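Local coordinates for protein muramidase (Trichobolus zukalii, PDB 6ZMV) that probably hydrolyses the glycan strands of bacterial peptidoglycan as a fungal family 25 muramidase (lysozyme), at residues 14-19 with 43-48; 102-107 with 141-146. All blocks are in the same frame, centred on the assembly; numbering follows the deposited sequence.

Following the chain from its N terminus, interaction 1 comes first: strand 2-7 leads into the turn and helix of 14-19, the chain runs through strand 26-33 and the short strand 37-38, and helix 42-51 returns to close the loop through 43-48. Interaction 2 opens well after that, in the loop between strand 93-95 and helix 109-127, and closes 34 residues on, at the C-terminal end of helix 137-144. The two loops therefore stand in series, neither nested nor crossed. The centres of the two contacts lie about 34 Å apart, on opposite sides of the chain's centre. Residues 14-19 with 43-48 join two helices, while 102-107 with 141-146 tie a loop to a helix end.

Interaction 1 (14-19 with 43-48); sequences VNYAGA and STHYTG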
loop_
_atom_site.group_PDB
_atom_site.type_symbol
_atom_site.label_atom_id
_atom_site.label_comp_id
_atom_site.label_asym_id
_atom_site.label_seq_id
_atom_site.Cartn_x
_atom_site.Cartn_y
_atom_site.Cartn_z
ATOM N N VAL A 14 -10.573 10.536 -12.343
ATOM C CA VAL A 14 -10.038 9.279 -12.940
ATOM C C VAL A 14 -11.159 8.569 -13.718
ATOM O O VAL A 14 -12.214 8.393 -13.130
ATOM C CB VAL A 14 -9.415 8.360 -11.871
ATOM C CG1 VAL A 14 -9.026 7.024 -12.464
ATOM C CG2 VAL A 14 -8.157 8.978 -11.268
ATOM N N ASN A 15 -10.882 8.077 -14.918
ATOM C CA ASN A 15 -11.838 7.258 -15.679
ATOM C C ASN A 15 -11.634 5.808 -15.281
ATOM O O ASN A 15 -10.894 5.053 -15.911
ATOM C CB ASN A 15 -11.602 7.479 -17.162
ATOM C CG ASN A 15 -12.558 6.777 -18.094
ATOM O OD1 ASN A 15 -12.413 6.851 -19.351
ATOM N ND2 ASN A 15 -13.457 6.049 -17.525
ATOM N N TYR A 16 -12.306 5.417 -14.215
ATOM C CA TYR A 16 -12.124 4.096 -13.597
ATOM C C TYR A 16 -12.472 3.004 -14.628
ATOM O O TYR A 16 -11.825 1.967 -14.743
ATOM C CB TYR A 16 -12.961 3.897 -12.352
ATOM C CG TYR A 16 -12.831 5.045 -11.383
ATOM C CD1 TYR A 16 -11.723 5.188 -10.572
ATOM C CD2 TYR A 16 -13.776 6.045 -11.317
ATOM C CE1 TYR A 16 -11.556 6.297 -9.744
ATOM C CE2 TYR A 16 -13.630 7.183 -10.526
ATOM C CZ TYR A 16 -12.486 7.345 -9.765
ATOM O OH TYR A 16 -12.355 8.468 -9.040
ATOM N N ALA A 17 -13.587 3.216 -15.322
ATOM C CA ALA A 17 -14.072 2.237 -16.314
ATOM C C ALA A 17 -13.095 2.104 -17.472
ATOM O O ALA A 17 -12.851 0.992 -17.978
ATOM C CB ALA A 17 -15.438 2.594 -16.816
ATOM N N GLY A 18 -12.528 3.225 -17.891
ATOM C CA GLY A 18 -11.509 3.171 -18.952
ATOM C C GLY A 18 -10.309 2.377 -18.477
ATOM O O GLY A 18 -9.760 1.592 -19.231
ATOM N N ALA A 19 -9.885 2.581 -17.239
ATOM C CA ALA A 19 -8.762 1.819 -16.674
ATOM C C ALA A 19 -9.100 0.321 -16.713
ATOM O O ALA A 19 -8.285 -0.470 -17.215
ATOM C CB ALA A 19 -8.463 2.298 -15.273
ATOM N N SER A 43 -13.090 8.822 -1.097
ATOM C CA SER A 43 -14.430 8.210 -1.259
ATOM C C SER A 43 -14.816 8.241 -2.743
ATOM O O SER A 43 -15.439 7.276 -3.262
ATOM C CB SER A 43 -15.448 8.864 -0.405
ATOM O OG SER A 43 -15.148 8.650 0.953
ATOM N N THR A 44 -14.491 9.314 -3.444
ATOM C CA THR A 44 -14.771 9.409 -4.899
ATOM C C THR A 44 -14.076 8.267 -5.626
ATOM O O THR A 44 -14.704 7.537 -6.438
ATOM C CB THR A 44 -14.291 10.727 -5.507
ATOM O OG1 THR A 44 -14.942 11.814 -4.813
ATOM C CG2 THR A 44 -14.421 10.858 -7.015
ATOM N N HIS A 45 -12.821 8.058 -5.359
ATOM C CA HIS A 45 -12.047 7.008 -6.019
ATOM C C HIS A 45 -12.537 5.640 -5.614
ATOM O O HIS A 45 -12.661 4.738 -6.464
ATOM C CB HIS A 45 -10.581 7.173 -5.701
ATOM C CG HIS A 45 -9.870 8.315 -6.319
ATOM N ND1 HIS A 45 -10.209 8.790 -7.559
ATOM C CD2 HIS A 45 -8.789 9.017 -5.871
ATOM C CE1 HIS A 45 -9.351 9.771 -7.886
ATOM N NE2 HIS A 45 -8.441 9.943 -6.853
ATOM N N TYR A 46 -12.800 5.418 -4.348
ATOM C CA TYR A 46 -13.222 4.075 -3.870
ATOM C C TYR A 46 -14.566 3.679 -4.429
ATOM O O TYR A 46 -14.709 2.575 -4.933
ATOM C CB TYR A 46 -13.234 4.102 -2.339
ATOM C CG TYR A 46 -13.082 2.781 -1.626
ATOM C CD1 TYR A 46 -11.837 2.305 -1.257
ATOM C CD2 TYR A 46 -14.174 2.022 -1.258
ATOM C CE1 TYR A 46 -11.679 1.171 -0.491
ATOM C CE2 TYR A 46 -14.039 0.877 -0.495
ATOM C CZ TYR A 46 -12.786 0.444 -0.115
ATOM O OH TYR A 46 -12.596 -0.635 0.703
ATOM N N THR A 47 -15.503 4.635 -4.507
ATOM C CA THR A 47 -16.846 4.391 -5.093
ATOM C C THR A 47 -16.706 4.126 -6.586
ATOM O O THR A 47 -17.311 3.202 -7.117
ATOM C CB THR A 47 -17.730 5.592 -4.810
ATOM O OG1 THR A 47 -17.870 5.777 -3.404
ATOM C CG2 THR A 47 -19.067 5.443 -5.439
ATOM N N GLY A 48 -15.967 4.957 -7.304
ATOM C CA GLY A 48 -15.818 4.802 -8.744
ATOM C C GLY A 48 -15.146 3.498 -9.073
ATOM O O GLY A 48 -15.500 2.823 -10.059
#
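The hydroxyl of Tyr16 and the imidazole of His45 are joined by the short hydrogen bond of this contact, 2.6 Å from OH to ND1, and either atom could be the donor. ND1 sits at the edge of the tyrosine ring, in its plane, and the hydroxyl meets the imidazole likewise at its edge. The two rings meet rim to rim, neither over the face of the other, with their planes turned 73° apart. His45 is held at its far side as well, because NE2 is hydrogen-bonded to Ser8 O; with both nitrogens engaged, the rotation of the buried ring is fixed. In this family 25 hydrolase, of the TIM-barrel clan, the contact lays the start of helix 16-21 against helix 42-51, with Val14 and His45 both reaching Ile7 of strand 2-7. The Tyr16 ring lies between two pieces of backbone. Over one face comes Gly48 CA, a CH-pi contact 3.9 Å from the ring centroid; over the opposite face, Val14 O stands 3.2 Å above the plane, displaced toward the rim. Having no side chain, Gly48 lets the helix backbone come right up to the ring, CA to Tyr16 CD2 being 3.5 Å. Val14 turns CG2 beside its own backbone N (CG1 anti to it, chi1 173°), which brings CG2 obliquely to 3.7 Å from His45 CE1.

Interaction 2 (102-107 with 141-146); sequences SSCHGL and VECTGN
Cys104 and Cys143 are joined by a disulfide, SG to SG 2.0 Å, that staples the loop ahead of helix 109-127 to the last turn of helix 137-144 in the GH25 fold. Their CB atoms point at each other's segment, and each sulfur is turned beside its own backbone N, anti to the carbonyl carbon. The bridge twists through a chi3 of -80°, near the right-angle value that a relaxed disulfide prefers, which leaves Cys104 CA and Cys143 CA 5.3 Å apart. On the loop side, Cys104 is shared by two tight turns: a type I turn from Ser102 to His105 and a type I' turn from Cys104 to Leu107, the latter closed by Leu107 N donating to Cys104 O. Helix 137-144 ends just past its cysteine, where Gly145 leaves the helical path with positive phi. Beside the bridge runs Glu142, its chain extended with CG anti to the backbone N (chi1 175°). That course takes CG past the sulfur of Cys104 at 4.0 Å and carries the carboxylate toward Ser103. Carboxylate and hydroxyl do not bond directly; a water lies between them, donating to Glu142 OE2 and hydrogen-bonded to Ser103 OG. The backbone of the same serine is tied to this helix too, since Ser103 O accepts from Trp139 NE1, while Glu142 O takes a hydrogen bond from Gln109 NE2 of helix 109-127. A second water links backbone to backbone, donating one hydrogen to Leu107 O at 2.7 Å and the other to Cys143 O at 2.9 Å.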
loop_
_atom_site.group_PDB
_atom_site.type_symbol
_atom_site.label_atom_id
_atom_site.label_comp_id
_atom_site.label_asym_id
_atom_site.label_seq_id
_atom_site.Cartn_x
_atom_site.Cartn_y
_atom_site.Cartn_z
ATOM N N SER A 102 14.583 14.061 6.240
ATOM C CA SER A 102 15.580 12.992 6.334
ATOM C C SER A 102 14.909 11.688 5.956
ATOM O O SER A 102 13.698 11.432 6.229
ATOM C CB SER A 102 16.266 12.874 7.667
ATOM O OG SER A 102 15.426 12.313 8.632
ATOM N N SER A 103 15.731 10.798 5.475
ATOM C CA SER A 103 15.206 9.594 4.807
ATOM C C SER A 103 14.311 8.815 5.777
ATOM O O SER A 103 13.231 8.350 5.391
ATOM C CB SER A 103 16.305 8.734 4.292
ATOM O OG SER A 103 17.043 9.432 3.306
ATOM N N CYS A 104 14.810 8.623 6.998
ATOM C CA CYS A 104 14.158 7.716 7.953
ATOM C C CYS A 104 13.366 8.475 9.029
ATOM O O CYS A 104 13.091 7.900 10.086
ATOM C CB CYS A 104 15.234 6.807 8.510
ATOM S SG CYS A 104 16.154 5.905 7.216
ATOM N N HIS A 105 13.018 9.734 8.768
ATOM C CA HIS A 105 12.103 10.511 9.631
ATOM C C HIS A 105 12.672 10.723 11.047
ATOM O O HIS A 105 11.906 11.046 11.960
ATOM C CB HIS A 105 10.722 9.849 9.730
ATOM C CG HIS A 105 10.066 9.684 8.395
ATOM N ND1 HIS A 105 8.952 10.411 8.042
ATOM C CD2 HIS A 105 10.291 8.802 7.381
ATOM C CE1 HIS A 105 8.527 9.991 6.869
ATOM N NE2 HIS A 105 9.366 9.066 6.405
ATOM N N GLY A 106 13.982 10.615 11.196
ATOM C CA GLY A 106 14.656 10.835 12.469
ATOM C C GLY A 106 14.659 9.641 13.383
ATOM O O GLY A 106 15.138 9.751 14.521
ATOM N N LEU A 107 14.141 8.503 12.935
ATOM C CA LEU A 107 14.105 7.286 13.783
ATOM C C LEU A 107 15.355 6.443 13.534
ATOM O O LEU A 107 15.723 6.225 12.365
ATOM C CB LEU A 107 12.848 6.462 13.542
ATOM C CG LEU A 107 11.516 6.946 14.128
ATOM C CD1 LEU A 107 11.053 8.253 13.581
ATOM C CD2 LEU A 107 10.411 5.938 14.013
ATOM N N VAL A 141 16.351 -1.042 3.324
ATOM C CA VAL A 141 17.678 -1.436 3.797
ATOM C C VAL A 141 18.161 -0.407 4.834
ATOM O O VAL A 141 18.540 -0.780 5.971
ATOM C CB VAL A 141 18.657 -1.598 2.657
ATOM C CG1 VAL A 141 20.086 -1.719 3.167
ATOM C CG2 VAL A 141 18.292 -2.740 1.732
ATOM N N GLU A 142 18.182 0.868 4.486
ATOM C CA GLU A 142 18.770 1.870 5.419
ATOM C C GLU A 142 17.866 2.096 6.630
ATOM O O GLU A 142 18.353 2.199 7.726
ATOM C CB GLU A 142 18.926 3.197 4.700
ATOM C CG GLU A 142 19.399 4.329 5.589
ATOM C CD GLU A 142 19.679 5.641 4.923
ATOM O OE1 GLU A 142 20.241 6.494 5.618
ATOM O OE2 GLU A 142 19.143 5.898 3.829
ATOM N N CYS A 143 16.564 2.169 6.438
ATOM C CA CYS A 143 15.688 2.705 7.487
ATOM C C CYS A 143 15.262 1.612 8.473
ATOM O O CYS A 143 14.885 1.916 9.607
ATOM C CB CYS A 143 14.461 3.409 6.908
ATOM S SG CYS A 143 14.893 4.909 6.007
ATOM N N THR A 144 15.343 0.349 8.100
ATOM C CA THR A 144 14.953 -0.758 8.990
ATOM C C THR A 144 16.179 -1.660 9.264
ATOM O O THR A 144 15.982 -2.629 10.004
ATOM C CB THR A 144 13.782 -1.603 8.451
ATOM O OG1 THR A 144 14.231 -2.478 7.421
ATOM C CG2 THR A 144 12.598 -0.769 8.004
ATOM N N GLY A 145 17.363 -1.405 8.655
ATOM C CA GLY A 145 18.447 -2.386 8.768
ATOM C C GLY A 145 18.182 -3.630 7.942
ATOM O O GLY A 145 18.636 -4.698 8.274
ATOM N N ASN A 146 17.367 -3.504 6.907
ATOM C CA ASN A 146 16.948 -4.617 6.045
ATOM C C ASN A 146 16.230 -5.677 6.871
ATOM O O ASN A 146 16.511 -6.877 6.728
ATOM C CB ASN A 146 18.110 -5.222 5.258
ATOM C CG ASN A 146 17.613 -5.900 3.993
ATOM O OD1 ASN A 146 16.515 -5.586 3.506
ATOM N ND2 ASN A 146 18.460 -6.762 3.441
HETATM O O HOH W 1 19.212 8.110 2.656
HETATM O O HOH W 2 16.222 4.282 10.514
#